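Local coordinates for protein A197 (Sulfolobus turreted icosahedral virus, PDB 2C0N) that is a viral glycosyltransferase of the GT-A fold and so probably transfers sugar units from activated donors to an acceptor, at residues 29-34 with 42-47. Numbering follows the deposited sequence.
Sequences VILSRR and EIALDM
Leu-31, the last residue of strand 28-31, pushes its two methyls against consecutive residues of helix 37-50: CD2 lies 4.0 Å from CG2 of Ile-43, and CD1 lies 4.1 Å from CB of Ala-44. Leu-31 and Ile-43 run alongside one another in opposing senses, so they meet flank to flank. Val-29, two residues earlier on the same strand face, and Met-47, one helical turn beyond Ile-43, meet at their ends. Met-47 is a selenomethionine whose chain runs extended through chi2 and then bends at the selenium (chi3 65°); the bend brings CE down on both Val-29 methyls, 3.8 Å from CG2 and 3.9 Å from CG1. Phe-6 of strand 3-8 touches Val-29, Ala-44 and Met-47, tying this layer to the neighbouring parallel strand.

Beyond the strand, Arg-34 lies roughly perpendicular to the Ile-43 side chain. Its CG comes closest, 4.0 Å from CD1 of Ile-43; NE is also near that methyl, which sits oblique to the guanidinium. A turn at chi2 (-71°) fits the folding of the chain back to Arg-33: NH1 donates to Arg-33 O at 2.8 Å from above that carbonyl's plane, while the oxygen lies close to the guanidinium plane. NH2 bonds to Asn-190 O of the second subunit.

Strand 29-31 and helix 42-47 run roughly antiparallel (151°), within a beta-alpha-beta crossover from strand 28-31 through helix 37-50 to strand 56-60, with strand 3-8 between the two strands, consistent with the Rossmann-like part of a GT-A fold. Val-29 and Ile-30 also join an antiparallel ladder with the second subunit. With no hydrogen bond between the segments, their contact rests on apolar shape and burial, whereas directed bonds fix the Arg-34 head group; this strand end therefore serves both helix packing and the dimer interface.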
loop_
_atom_site.group_PDB
_atom_site.type_symbol
_atom_site.label_atom_id
_atom_site.label_comp_id
_atom_site.label_asym_id
_atom_site.label_seq_id
_atom_site.Cartn_x
_atom_site.Cartn_y
_atom_site.Cartn_z
ATOM N N VAL A 29 6.399 -5.557 7.904
ATOM C CA VAL A 29 7.346 -5.524 6.846
ATOM C C VAL A 29 6.682 -6.166 5.627
ATOM O O VAL A 29 6.256 -7.323 5.668
ATOM C CB VAL A 29 8.603 -6.291 7.176
ATOM C CG1 VAL A 29 9.572 -6.269 5.992
ATOM C CG2 VAL A 29 9.292 -5.701 8.411
ATOM N N ILE A 30 6.539 -5.395 4.577
ATOM C CA ILE A 30 6.038 -5.925 3.331
ATOM C C ILE A 30 7.260 -6.340 2.517
ATOM O O ILE A 30 8.129 -5.533 2.263
ATOM C CB ILE A 30 5.244 -4.899 2.521
ATOM C CG1 ILE A 30 4.139 -4.290 3.368
ATOM C CG2 ILE A 30 4.581 -5.596 1.340
ATOM C CD1 ILE A 30 3.527 -3.087 2.779
ATOM N N LEU A 31 7.331 -7.605 2.139
ATOM C CA LEU A 31 8.515 -8.158 1.525
ATOM C C LEU A 31 8.370 -8.020 0.023
ATOM O O LEU A 31 7.346 -8.441 -0.547
ATOM C CB LEU A 31 8.673 -9.630 1.914
ATOM C CG LEU A 31 8.814 -9.817 3.439
ATOM C CD1 LEU A 31 8.272 -11.128 3.905
ATOM C CD2 LEU A 31 10.215 -9.666 3.811
ATOM N N SER A 32 9.378 -7.425 -0.618
ATOM C CA SER A 32 9.470 -7.361 -2.056
ATOM C C SER A 32 9.655 -8.727 -2.653
ATOM O O SER A 32 9.965 -9.687 -1.964
ATOM C CB SER A 32 10.622 -6.464 -2.495
ATOM O OG SER A 32 10.237 -5.144 -2.247
ATOM N N ARG A 33 9.424 -8.803 -3.962
ATOM C CA ARG A 33 9.362 -10.057 -4.634
ATOM C C ARG A 33 10.736 -10.709 -4.577
ATOM O O ARG A 33 11.740 -10.032 -4.683
ATOM C CB ARG A 33 8.955 -9.828 -6.092
ATOM C CG ARG A 33 8.603 -11.069 -6.786
ATOM C CD ARG A 33 8.036 -10.752 -8.134
ATOM N NE ARG A 33 7.768 -11.983 -8.862
ATOM C CZ ARG A 33 7.366 -12.051 -10.125
ATOM N NH1 ARG A 33 7.183 -10.943 -10.841
ATOM N NH2 ARG A 33 7.167 -13.252 -10.688
ATOM N N ARG A 34 10.784 -12.010 -4.366
ATOM C CA ARG A 34 12.048 -12.732 -4.488
ATOM C C ARG A 34 11.802 -13.924 -5.431
ATOM O O ARG A 34 10.766 -14.014 -6.094
ATOM C CB ARG A 34 12.630 -13.131 -3.108
ATOM C CG ARG A 34 13.048 -11.948 -2.154
ATOM C CD ARG A 34 14.309 -11.196 -2.600
ATOM N NE ARG A 34 14.720 -9.973 -1.869
ATOM C CZ ARG A 34 14.382 -8.705 -2.170
ATOM N NH1 ARG A 34 13.518 -8.446 -3.135
ATOM N NH2 ARG A 34 14.865 -7.666 -1.474
ATOM N N GLU A 42 11.797 -16.991 4.759
ATOM C CA GLU A 42 13.058 -17.120 5.474
ATOM C C GLU A 42 13.661 -15.770 5.834
ATOM O O GLU A 42 14.210 -15.604 6.896
ATOM C CB GLU A 42 14.058 -17.913 4.649
ATOM C CG GLU A 42 15.190 -18.495 5.469
ATOM C CD GLU A 42 14.723 -19.614 6.331
ATOM O OE1 GLU A 42 14.149 -20.568 5.795
ATOM O OE2 GLU A 42 14.869 -19.515 7.554
ATOM N N ILE A 43 13.636 -14.821 4.904
ATOM C CA ILE A 43 14.074 -13.457 5.176
ATOM C C ILE A 43 13.287 -12.896 6.351
ATOM O O ILE A 43 13.861 -12.307 7.269
ATOM C CB ILE A 43 13.858 -12.576 3.930
ATOM C CG1 ILE A 43 14.880 -12.937 2.858
ATOM C CG2 ILE A 43 13.948 -11.058 4.263
ATOM C CD1 ILE A 43 14.562 -12.389 1.517
ATOM N N ALA A 44 11.969 -13.092 6.328
ATOM C CA ALA A 44 11.091 -12.632 7.428
ATOM C C ALA A 44 11.558 -13.179 8.774
ATOM O O ALA A 44 11.734 -12.404 9.701
ATOM C CB ALA A 44 9.681 -13.040 7.189
ATOM N N LEU A 45 11.740 -14.504 8.871
ATOM C CA LEU A 45 12.288 -15.151 10.085
ATOM C C LEU A 45 13.619 -14.544 10.554
ATOM O O LEU A 45 13.796 -14.239 11.718
ATOM C CB LEU A 45 12.470 -16.648 9.858
ATOM C CG LEU A 45 12.942 -17.476 11.054
ATOM C CD1 LEU A 45 12.051 -17.252 12.289
ATOM C CD2 LEU A 45 13.022 -18.965 10.702
ATOM N N ASP A 46 14.552 -14.355 9.635
ATOM C CA ASP A 46 15.822 -13.710 9.968
ATOM C C ASP A 46 15.681 -12.303 10.542
ATOM O O ASP A 46 16.371 -11.941 11.496
ATOM C CB ASP A 46 16.696 -13.628 8.736
ATOM C CG ASP A 46 17.269 -14.957 8.346
ATOM O OD1 ASP A 46 17.209 -15.899 9.149
ATOM O OD2 ASP A 46 17.789 -15.043 7.209
HETATM N N MSE A 47 14.863 -11.486 9.906
HETATM C CA MSE A 47 14.618 -10.139 10.393
HETATM C C MSE A 47 13.908 -10.184 11.766
HETATM O O MSE A 47 14.327 -9.534 12.707
HETATM C CB MSE A 47 13.770 -9.358 9.401
HETATM C CG MSE A 47 14.505 -8.992 8.076
HETATM SE SE MSE A 47 13.257 -8.106 6.874
HETATM C CE MSE A 47 12.968 -6.492 7.982
#